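Local atomic coordinates of peptide ABC transporter permease (Staphylococcus hominis, PDB entry 6EXS), a protein that probably carries peptides, including a thioalcohol-conjugated dipeptide precursor of body odour, across the membrane as a POT-family transporter of the major facilitator superfamily. Residues K56-S64 with S306-E315; S363-L373 with T475-T486. All coordinates share one frame; numbering follows the deposited sequence.

Interaction 1 of 2, residues K56-S64 with S306-E315; sequences KTTAMSIMS and SNVLNIYGLE. With C3H (2-[[(2~{R})-2-azanyl-3-[(3~{S})-3-methyl-1-oxidanyl-hexan-3-yl]sulfanyl-propanoyl]amino]ethanoic acid), chain O.
Met-60 and Asn-307 lie at the heart of a contact between the start of helix 56-72, in the amino-terminal half of this major facilitator fold, and the 306-315 turn and short helix beyond helix 279-302. Asn-307 ND2 donates to the backbone oxygen of Met-60 over 2.8 Å, at an N-H...O angle of 150°. The acceptor lies close to the plane of the amide, but the donor stands well above the carbonyl plane. A weak second bond runs from ND2 to Ser-64 OG (3.2 Å). With CG set between the backbone N and the carbonyl carbon (chi1 62°), the amide projects to helix 56-72, and CB of Asn-307 lies 3.8 Å from CB of Met-63. The Met-60 side chain packs beside it: CG lies 3.9 Å from CD1 of Ile-311, and SD faces CG2 of Val-308. At the rim, the lysine chain of Lys-56 passes Ile-311 and, bent at chi3 (89°), brings NZ 2.8 Å from Glu-315 OE1 on that oxygen's syn side. On the pocket side, Ser-306 N approaches C4 of the bound conjugate at 3.5 Å, and Ser-306 OG bonds to Glu-303 O. A buried hydrogen bond from the Asn-307 amide and a peripheral ion pair thus tie the two halves together beside the ligand pocket, consistent with the halves being closed on the outer side of the pocket.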
loop_
_atom_site.group_PDB
_atom_site.type_symbol
_atom_site.label_atom_id
_atom_site.label_comp_id
_atom_site.label_asym_id
_atom_site.label_seq_id
_atom_site.Cartn_x
_atom_site.Cartn_y
_atom_site.Cartn_z
ATOM N N LYS A 56 -6.512 0.875 -21.950
ATOM C CA LYS A 56 -5.476 0.175 -21.182
ATOM C C LYS A 56 -4.635 1.124 -20.307
ATOM O O LYS A 56 -4.504 0.859 -19.125
ATOM C CB LYS A 56 -4.596 -0.683 -22.109
ATOM C CG LYS A 56 -4.028 -1.924 -21.437
ATOM C CD LYS A 56 -3.317 -2.837 -22.426
ATOM C CE LYS A 56 -1.853 -2.491 -22.580
ATOM N NZ LYS A 56 -1.257 -3.157 -23.768
ATOM N N THR A 57 -4.131 2.243 -20.869
ATOM C CA THR A 57 -3.318 3.244 -20.173
ATOM C C THR A 57 -4.113 3.886 -19.036
ATOM O O THR A 57 -3.589 3.982 -17.914
ATOM C CB THR A 57 -2.708 4.241 -21.177
ATOM O OG1 THR A 57 -1.691 3.557 -21.909
ATOM C CG2 THR A 57 -2.098 5.472 -20.511
ATOM N N THR A 58 -5.388 4.272 -19.310
ATOM C CA THR A 58 -6.285 4.860 -18.302
ATOM C C THR A 58 -6.539 3.874 -17.156
ATOM O O THR A 58 -6.496 4.290 -16.002
ATOM C CB THR A 58 -7.558 5.407 -18.944
ATOM O OG1 THR A 58 -7.175 6.287 -19.994
ATOM C CG2 THR A 58 -8.439 6.159 -17.957
ATOM N N ALA A 59 -6.752 2.577 -17.470
ATOM C CA ALA A 59 -6.964 1.504 -16.488
ATOM C C ALA A 59 -5.725 1.342 -15.577
ATOM O O ALA A 59 -5.867 1.084 -14.380
ATOM C CB ALA A 59 -7.262 0.192 -17.209
ATOM N N MET A 60 -4.515 1.496 -16.166
ATOM C CA MET A 60 -3.213 1.418 -15.509
ATOM C C MET A 60 -3.039 2.611 -14.564
ATOM O O MET A 60 -2.670 2.427 -13.410
ATOM C CB MET A 60 -2.082 1.383 -16.560
ATOM C CG MET A 60 -1.978 0.064 -17.329
ATOM S SD MET A 60 -0.348 -0.204 -18.091
ATOM C CE MET A 60 -0.430 0.875 -19.470
ATOM N N SER A 61 -3.340 3.824 -15.051
ATOM C CA SER A 61 -3.302 5.078 -14.286
ATOM C C SER A 61 -4.222 5.014 -13.046
ATOM O O SER A 61 -3.754 5.326 -11.944
ATOM C CB SER A 61 -3.677 6.261 -15.177
ATOM O OG SER A 61 -3.659 7.460 -14.421
ATOM N N ILE A 62 -5.505 4.558 -13.223
ATOM C CA ILE A 62 -6.503 4.380 -12.151
ATOM C C ILE A 62 -5.947 3.514 -10.991
ATOM O O ILE A 62 -6.053 3.920 -9.836
ATOM C CB ILE A 62 -7.865 3.858 -12.706
ATOM C CG1 ILE A 62 -8.571 4.948 -13.561
ATOM C CG2 ILE A 62 -8.788 3.355 -11.571
ATOM C CD1 ILE A 62 -9.611 4.466 -14.600
ATOM N N MET A 63 -5.328 2.353 -11.310
ATOM C CA MET A 63 -4.721 1.430 -10.335
ATOM C C MET A 63 -3.728 2.126 -9.375
ATOM O O MET A 63 -3.813 1.938 -8.154
ATOM C CB MET A 63 -4.047 0.238 -11.045
ATOM C CG MET A 63 -5.032 -0.737 -11.660
ATOM S SD MET A 63 -6.087 -1.619 -10.471
ATOM C CE MET A 63 -4.964 -2.897 -9.928
ATOM N N SER A 64 -2.833 2.972 -9.939
ATOM C CA SER A 64 -1.808 3.712 -9.210
ATOM C C SER A 64 -2.378 4.864 -8.393
ATOM O O SER A 64 -2.028 5.004 -7.228
ATOM C CB SER A 64 -0.733 4.203 -10.168
ATOM O OG SER A 64 0.038 3.102 -10.611
ATOM N N SER A 306 1.395 -4.543 -10.175
ATOM C CA SER A 306 -0.064 -4.672 -10.090
ATOM C C SER A 306 -0.790 -4.157 -11.327
ATOM O O SER A 306 -1.964 -4.467 -11.489
ATOM C CB SER A 306 -0.596 -3.962 -8.848
ATOM O OG SER A 306 -0.240 -2.588 -8.838
ATOM N N ASN A 307 -0.116 -3.369 -12.189
ATOM C CA ASN A 307 -0.746 -2.781 -13.381
ATOM C C ASN A 307 0.112 -2.783 -14.663
ATOM O O ASN A 307 -0.439 -2.600 -15.740
ATOM C CB ASN A 307 -1.222 -1.344 -13.069
ATOM C CG ASN A 307 -0.136 -0.359 -12.691
ATOM O OD1 ASN A 307 0.944 -0.714 -12.215
ATOM N ND2 ASN A 307 -0.419 0.910 -12.856
ATOM N N VAL A 308 1.447 -2.947 -14.546
ATOM C CA VAL A 308 2.366 -2.891 -15.691
ATOM C C VAL A 308 2.989 -4.270 -16.019
ATOM O O VAL A 308 2.859 -4.736 -17.159
ATOM C CB VAL A 308 3.442 -1.770 -15.502
ATOM C CG1 VAL A 308 4.493 -1.790 -16.612
ATOM C CG2 VAL A 308 2.794 -0.388 -15.396
ATOM N N LEU A 309 3.678 -4.893 -15.045
ATOM C CA LEU A 309 4.372 -6.171 -15.239
ATOM C C LEU A 309 3.435 -7.356 -15.545
ATOM O O LEU A 309 3.795 -8.210 -16.362
ATOM C CB LEU A 309 5.291 -6.477 -14.043
ATOM C CG LEU A 309 6.447 -7.471 -14.269
ATOM C CD1 LEU A 309 7.334 -7.063 -15.460
ATOM C CD2 LEU A 309 7.278 -7.632 -12.992
ATOM N N ASN A 310 2.232 -7.377 -14.923
ATOM C CA ASN A 310 1.203 -8.409 -15.116
ATOM C C ASN A 310 0.539 -8.391 -16.526
ATOM O O ASN A 310 0.317 -9.464 -17.098
ATOM C CB ASN A 310 0.146 -8.344 -13.999
ATOM C CG ASN A 310 -0.486 -6.996 -13.746
ATOM O OD1 ASN A 310 0.026 -5.946 -14.140
ATOM N ND2 ASN A 310 -1.610 -7.000 -13.042
ATOM N N ILE A 311 0.209 -7.180 -17.067
ATOM C CA ILE A 311 -0.368 -7.004 -18.408
ATOM C C ILE A 311 0.695 -7.394 -19.448
ATOM O O ILE A 311 0.364 -8.026 -20.451
ATOM C CB ILE A 311 -0.925 -5.576 -18.657
ATOM C CG1 ILE A 311 -2.027 -5.195 -17.645
ATOM C CG2 ILE A 311 -1.436 -5.429 -20.102
ATOM C CD1 ILE A 311 -2.571 -3.736 -17.814
ATOM N N TYR A 312 1.975 -7.036 -19.186
ATOM C CA TYR A 312 3.116 -7.388 -20.042
ATOM C C TYR A 312 3.288 -8.905 -20.085
ATOM O O TYR A 312 3.507 -9.452 -21.157
ATOM C CB TYR A 312 4.408 -6.709 -19.559
ATOM C CG TYR A 312 5.598 -6.921 -20.475
ATOM C CD1 TYR A 312 5.662 -6.304 -21.723
ATOM C CD2 TYR A 312 6.672 -7.715 -20.084
ATOM C CE1 TYR A 312 6.773 -6.460 -22.551
ATOM C CE2 TYR A 312 7.778 -7.896 -20.914
ATOM C CZ TYR A 312 7.827 -7.264 -22.145
ATOM O OH TYR A 312 8.918 -7.432 -22.959
ATOM N N GLY A 313 3.144 -9.565 -18.938
ATOM C CA GLY A 313 3.216 -11.015 -18.842
ATOM C C GLY A 313 2.085 -11.671 -19.613
ATOM O O GLY A 313 2.327 -12.581 -20.409
ATOM N N LEU A 314 0.840 -11.183 -19.410
ATOM C CA LEU A 314 -0.367 -11.678 -20.084
ATOM C C LEU A 314 -0.295 -11.524 -21.610
ATOM O O LEU A 314 -0.696 -12.433 -22.353
ATOM C CB LEU A 314 -1.619 -10.961 -19.507
ATOM C CG LEU A 314 -3.009 -11.325 -20.060
ATOM C CD1 LEU A 314 -3.334 -12.805 -19.875
ATOM C CD2 LEU A 314 -4.073 -10.526 -19.386
ATOM N N GLU A 315 0.243 -10.389 -22.072
ATOM C CA GLU A 315 0.325 -10.062 -23.495
ATOM C C GLU A 315 1.585 -10.537 -24.221
ATOM O O GLU A 315 1.523 -10.761 -25.426
ATOM C CB GLU A 315 0.156 -8.551 -23.702
ATOM C CG GLU A 315 -1.235 -8.048 -23.385
ATOM C CD GLU A 315 -1.405 -6.548 -23.486
ATOM O OE1 GLU A 315 -0.399 -5.839 -23.726
ATOM O OE2 GLU A 315 -2.547 -6.076 -23.290
HETATM O O2 C3H O . 0.505 -5.964 1.247
HETATM C C11 C3H O . 1.410 -6.709 1.124
HETATM O O3 C3H O . 2.466 -6.675 1.859
HETATM C C10 C3H O . 1.513 -7.771 0.068
HETATM N N1 C3H O . 0.797 -7.443 -1.141
HETATM C C9 C3H O . 1.351 -6.721 -2.100
HETATM O O1 C3H O . 1.924 -5.662 -1.892
HETATM C C8 C3H O . 1.289 -7.236 -3.500
HETATM N N C3H O . 0.280 -8.283 -3.580
HETATM C C7 C3H O . 0.896 -6.124 -4.473
HETATM S S C3H O . 2.217 -5.372 -5.461
HETATM C C3 C3H O . 2.935 -6.591 -6.687
HETATM C C4 C3H O . 1.839 -6.885 -7.679
HETATM C C5 C3H O . 3.448 -7.795 -5.886
HETATM C C6 C3H O . 3.881 -9.014 -6.669
HETATM O O C3H O . 3.117 -10.135 -6.367
HETATM C C2 C3H O . 4.133 -5.990 -7.417
HETATM C C1 C3H O . 5.458 -6.699 -7.197
HETATM C C C3H O . 6.570 -6.042 -7.967
#

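Interaction 2 of 2, residues S363-L373 with T475-T486; sequences SLAIKFSIGTL and TLIILVFSPKIT
Thr-475 fits against one turn of helix 364-389, its methyl CG2 lying 3.3 Å from the backbone oxygen of Ser-369 and 3.6 Å from CG of Leu-373. Its OG1 touches CG2 of Thr-372 and is hydrogen-bonded to Ala-471 O in its own helix. CG2 stands opposite the backbone N about the first torsion (chi1 -56° for OG1), which turns the methyl to the neighbouring helix and OG1 back along its own. One turn on, Leu-479 CD1 rests 3.8 Å from Ser-369 OG. That hydroxyl is bonded to Ala-365 O at 2.7 Å, and the same oxygen also receives Ser-369 N from the other face of its plane. Beyond the Leu-479 to Ser-482 turn, Ser-482 OG sits 3.4 Å from CB of Ala-365 and 3.3 Å from CG1 of Ile-366, and Ile-485 CG2 covers the same alanine. Thr-486 brings CG2 to 3.5 Å from CB of Ser-363, the N-cap position of helix 364-389. The axes of 364-373 and 475-479 run nearly antiparallel (166°), 10.0 Å apart at closest approach. Leu-294 of helix 279-302 touches both Ser-369 and Thr-475. No hydrogen bond crosses between the segments: small side chains let the backbones approach locally, as at Ala-365 and Ser-482, and the hydroxyls of Ser-369 and Thr-475 are occupied within their own helices, so the joint rests on van der Waals packing.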
loop_
_atom_site.group_PDB
_atom_site.type_symbol
_atom_site.label_atom_id
_atom_site.label_comp_id
_atom_site.label_asym_id
_atom_site.label_seq_id
_atom_site.Cartn_x
_atom_site.Cartn_y
_atom_site.Cartn_z
ATOM N N SER A 363 23.846 -0.881 7.422
ATOM C CA SER A 363 23.083 0.269 7.899
ATOM C C SER A 363 21.774 0.468 7.119
ATOM O O SER A 363 21.537 -0.198 6.107
ATOM C CB SER A 363 23.942 1.527 7.846
ATOM O OG SER A 363 24.212 1.937 6.516
ATOM N N LEU A 364 20.930 1.395 7.608
ATOM C CA LEU A 364 19.642 1.779 7.029
ATOM C C LEU A 364 19.819 2.179 5.554
ATOM O O LEU A 364 19.093 1.690 4.685
ATOM C CB LEU A 364 19.079 2.965 7.839
ATOM C CG LEU A 364 17.664 2.844 8.393
ATOM C CD1 LEU A 364 17.497 3.716 9.620
ATOM C CD2 LEU A 364 16.642 3.248 7.356
ATOM N N ALA A 365 20.834 3.031 5.289
ATOM C CA ALA A 365 21.197 3.548 3.971
ATOM C C ALA A 365 21.656 2.449 3.019
ATOM O O ALA A 365 21.247 2.469 1.867
ATOM C CB ALA A 365 22.267 4.625 4.106
ATOM N N ILE A 366 22.482 1.490 3.495
ATOM C CA ILE A 366 22.971 0.362 2.690
ATOM C C ILE A 366 21.807 -0.596 2.340
ATOM O O ILE A 366 21.675 -0.971 1.173
ATOM C CB ILE A 366 24.199 -0.353 3.335
ATOM C CG1 ILE A 366 25.381 0.623 3.516
ATOM C CG2 ILE A 366 24.651 -1.573 2.511
ATOM C CD1 ILE A 366 26.457 0.200 4.584
ATOM N N LYS A 367 20.952 -0.945 3.339
ATOM C CA LYS A 367 19.784 -1.831 3.183
ATOM C C LYS A 367 18.800 -1.298 2.140
ATOM O O LYS A 367 18.346 -2.068 1.291
ATOM C CB LYS A 367 19.067 -2.053 4.522
ATOM C CG LYS A 367 19.775 -3.012 5.466
ATOM C CD LYS A 367 18.916 -3.294 6.683
ATOM C CE LYS A 367 19.608 -4.129 7.722
ATOM N NZ LYS A 367 18.692 -4.446 8.842
ATOM N N PHE A 368 18.502 0.025 2.194
ATOM C CA PHE A 368 17.630 0.738 1.249
ATOM C C PHE A 368 18.228 0.745 -0.154
ATOM O O PHE A 368 17.506 0.534 -1.128
ATOM C CB PHE A 368 17.392 2.176 1.720
ATOM C CG PHE A 368 16.109 2.371 2.486
ATOM C CD1 PHE A 368 15.923 1.774 3.731
ATOM C CD2 PHE A 368 15.102 3.186 1.987
ATOM C CE1 PHE A 368 14.734 1.958 4.442
ATOM C CE2 PHE A 368 13.920 3.378 2.700
ATOM C CZ PHE A 368 13.744 2.765 3.924
ATOM N N SER A 369 19.550 0.975 -0.247
ATOM C CA SER A 369 20.300 0.981 -1.494
ATOM C C SER A 369 20.265 -0.399 -2.158
ATOM O O SER A 369 20.007 -0.470 -3.359
ATOM C CB SER A 369 21.733 1.446 -1.255
ATOM O OG SER A 369 21.753 2.789 -0.797
ATOM N N ILE A 370 20.455 -1.492 -1.363
ATOM C CA ILE A 370 20.399 -2.885 -1.819
ATOM C C ILE A 370 19.011 -3.184 -2.409
ATOM O O ILE A 370 18.922 -3.759 -3.499
ATOM C CB ILE A 370 20.780 -3.878 -0.688
ATOM C CG1 ILE A 370 22.264 -3.758 -0.313
ATOM C CG2 ILE A 370 20.439 -5.325 -1.070
ATOM C CD1 ILE A 370 22.597 -4.246 1.156
ATOM N N GLY A 371 17.963 -2.765 -1.694
ATOM C CA GLY A 371 16.571 -2.941 -2.092
ATOM C C GLY A 371 16.214 -2.269 -3.400
ATOM O O GLY A 371 15.631 -2.912 -4.277
ATOM N N THR A 372 16.580 -0.972 -3.542
ATOM C CA THR A 372 16.331 -0.140 -4.732
ATOM C C THR A 372 17.107 -0.637 -5.952
ATOM O O THR A 372 16.547 -0.657 -7.049
ATOM C CB THR A 372 16.628 1.335 -4.446
ATOM O OG1 THR A 372 16.056 1.682 -3.193
ATOM C CG2 THR A 372 16.068 2.241 -5.498
ATOM N N LEU A 373 18.398 -1.022 -5.763
ATOM C CA LEU A 373 19.243 -1.577 -6.824
ATOM C C LEU A 373 18.588 -2.844 -7.346
ATOM O O LEU A 373 18.508 -3.018 -8.561
ATOM C CB LEU A 373 20.655 -1.913 -6.308
ATOM C CG LEU A 373 21.663 -0.772 -6.187
ATOM C CD1 LEU A 373 22.880 -1.222 -5.408
ATOM C CD2 LEU A 373 22.068 -0.214 -7.556
ATOM N N THR A 475 20.543 5.551 -7.041
ATOM C CA THR A 475 20.973 4.713 -5.927
ATOM C C THR A 475 22.492 4.716 -5.809
ATOM O O THR A 475 22.989 4.878 -4.701
ATOM C CB THR A 475 20.364 3.310 -6.007
ATOM O OG1 THR A 475 18.947 3.444 -6.075
ATOM C CG2 THR A 475 20.722 2.455 -4.808
ATOM N N LEU A 476 23.222 4.577 -6.935
ATOM C CA LEU A 476 24.686 4.604 -6.918
ATOM C C LEU A 476 25.240 5.969 -6.480
ATOM O O LEU A 476 26.265 6.007 -5.793
ATOM C CB LEU A 476 25.294 4.162 -8.258
ATOM C CG LEU A 476 25.180 2.679 -8.612
ATOM C CD1 LEU A 476 25.512 2.453 -10.072
ATOM C CD2 LEU A 476 26.073 1.813 -7.726
ATOM N N ILE A 477 24.541 7.077 -6.836
ATOM C CA ILE A 477 24.932 8.443 -6.458
ATOM C C ILE A 477 24.729 8.649 -4.938
ATOM O O ILE A 477 25.619 9.190 -4.284
ATOM C CB ILE A 477 24.255 9.535 -7.350
ATOM C CG1 ILE A 477 24.671 9.376 -8.832
ATOM C CG2 ILE A 477 24.585 10.956 -6.858
ATOM C CD1 ILE A 477 23.668 9.882 -9.835
ATOM N N ILE A 478 23.597 8.171 -4.379
ATOM C CA ILE A 478 23.292 8.268 -2.945
ATOM C C ILE A 478 24.206 7.337 -2.117
ATOM O O ILE A 478 24.737 7.777 -1.091
ATOM C CB ILE A 478 21.766 8.057 -2.676
ATOM C CG1 ILE A 478 20.948 9.251 -3.219
ATOM C CG2 ILE A 478 21.452 7.802 -1.182
ATOM C CD1 ILE A 478 19.443 9.027 -3.393
ATOM N N LEU A 479 24.398 6.068 -2.573
ATOM C CA LEU A 479 25.208 5.017 -1.932
ATOM C C LEU A 479 26.604 5.472 -1.496
ATOM O O LEU A 479 27.050 5.068 -0.421
ATOM C CB LEU A 479 25.300 3.765 -2.832
ATOM C CG LEU A 479 26.008 2.491 -2.312
ATOM C CD1 LEU A 479 25.503 2.067 -0.933
ATOM C CD2 LEU A 479 25.843 1.341 -3.292
ATOM N N VAL A 480 27.280 6.321 -2.298
ATOM C CA VAL A 480 28.628 6.811 -1.958
ATOM C C VAL A 480 28.614 7.776 -0.729
ATOM O O VAL A 480 29.666 7.992 -0.117
ATOM C CB VAL A 480 29.405 7.401 -3.172
ATOM C CG1 VAL A 480 29.507 6.389 -4.315
ATOM C CG2 VAL A 480 28.804 8.718 -3.655
ATOM N N PHE A 481 27.424 8.317 -0.364
ATOM C CA PHE A 481 27.232 9.228 0.775
ATOM C C PHE A 481 26.658 8.523 2.014
ATOM O O PHE A 481 26.410 9.181 3.029
ATOM C CB PHE A 481 26.362 10.433 0.372
ATOM C CG PHE A 481 26.960 11.280 -0.725
ATOM C CD1 PHE A 481 27.956 12.209 -0.445
ATOM C CD2 PHE A 481 26.528 11.152 -2.037
ATOM C CE1 PHE A 481 28.513 12.988 -1.464
ATOM C CE2 PHE A 481 27.086 11.928 -3.057
ATOM C CZ PHE A 481 28.072 12.843 -2.763
ATOM N N SER A 482 26.492 7.175 1.933
ATOM C CA SER A 482 25.972 6.286 2.987
ATOM C C SER A 482 26.646 6.441 4.376
ATOM O O SER A 482 25.891 6.426 5.355
ATOM C CB SER A 482 26.007 4.826 2.543
ATOM O OG SER A 482 25.588 3.957 3.581
ATOM N N PRO A 483 28.003 6.583 4.529
ATOM C CA PRO A 483 28.564 6.748 5.886
ATOM C C PRO A 483 28.112 8.038 6.589
ATOM O O PRO A 483 27.917 8.022 7.808
ATOM C CB PRO A 483 30.085 6.724 5.657
ATOM C CG PRO A 483 30.275 6.147 4.297
ATOM C CD PRO A 483 29.086 6.604 3.521
ATOM N N LYS A 484 27.917 9.137 5.824
ATOM C CA LYS A 484 27.480 10.432 6.361
ATOM C C LYS A 484 26.001 10.451 6.745
ATOM O O LYS A 484 25.625 11.171 7.673
ATOM C CB LYS A 484 27.810 11.580 5.392
ATOM C CG LYS A 484 29.226 12.139 5.555
ATOM C CD LYS A 484 30.185 11.670 4.460
ATOM C CE LYS A 484 30.111 12.516 3.208
ATOM N NZ LYS A 484 30.910 11.931 2.102
ATOM N N ILE A 485 25.170 9.660 6.033
ATOM C CA ILE A 485 23.719 9.539 6.244
ATOM C C ILE A 485 23.395 8.959 7.638
ATOM O O ILE A 485 22.483 9.454 8.303
ATOM C CB ILE A 485 23.045 8.750 5.068
ATOM C CG1 ILE A 485 23.113 9.564 3.743
ATOM C CG2 ILE A 485 21.589 8.336 5.388
ATOM C CD1 ILE A 485 23.008 8.738 2.423
ATOM N N THR A 486 24.151 7.938 8.082
ATOM C CA THR A 486 23.941 7.283 9.378
ATOM C C THR A 486 24.280 8.234 10.539
ATOM O O THR A 486 25.452 8.569 10.760
ATOM C CB THR A 486 24.663 5.929 9.438
ATOM O OG1 THR A 486 26.072 6.139 9.355
ATOM C CG2 THR A 486 24.209 4.984 8.336
#

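Both segments of interaction 1 precede those of interaction 2 in sequence, and their centres lie 30 Å apart, with nearest atoms about 13 Å from each other and no direct touch. Two long helices nonetheless connect them. Helix 279-302 packs through Leu-294 on interaction 2, then leads into the 306-315 segment of interaction 1. Helix 460-479 touches Val-308 and Tyr-312 near its start and supplies Thr-475 to interaction 2 near its end. Interaction 1 joins the two halves of the transporter next to the bound conjugate, whereas interaction 2 packs helices within the carboxy-terminal half, with the side chain of Thr-372 about 13 Å from that ligand.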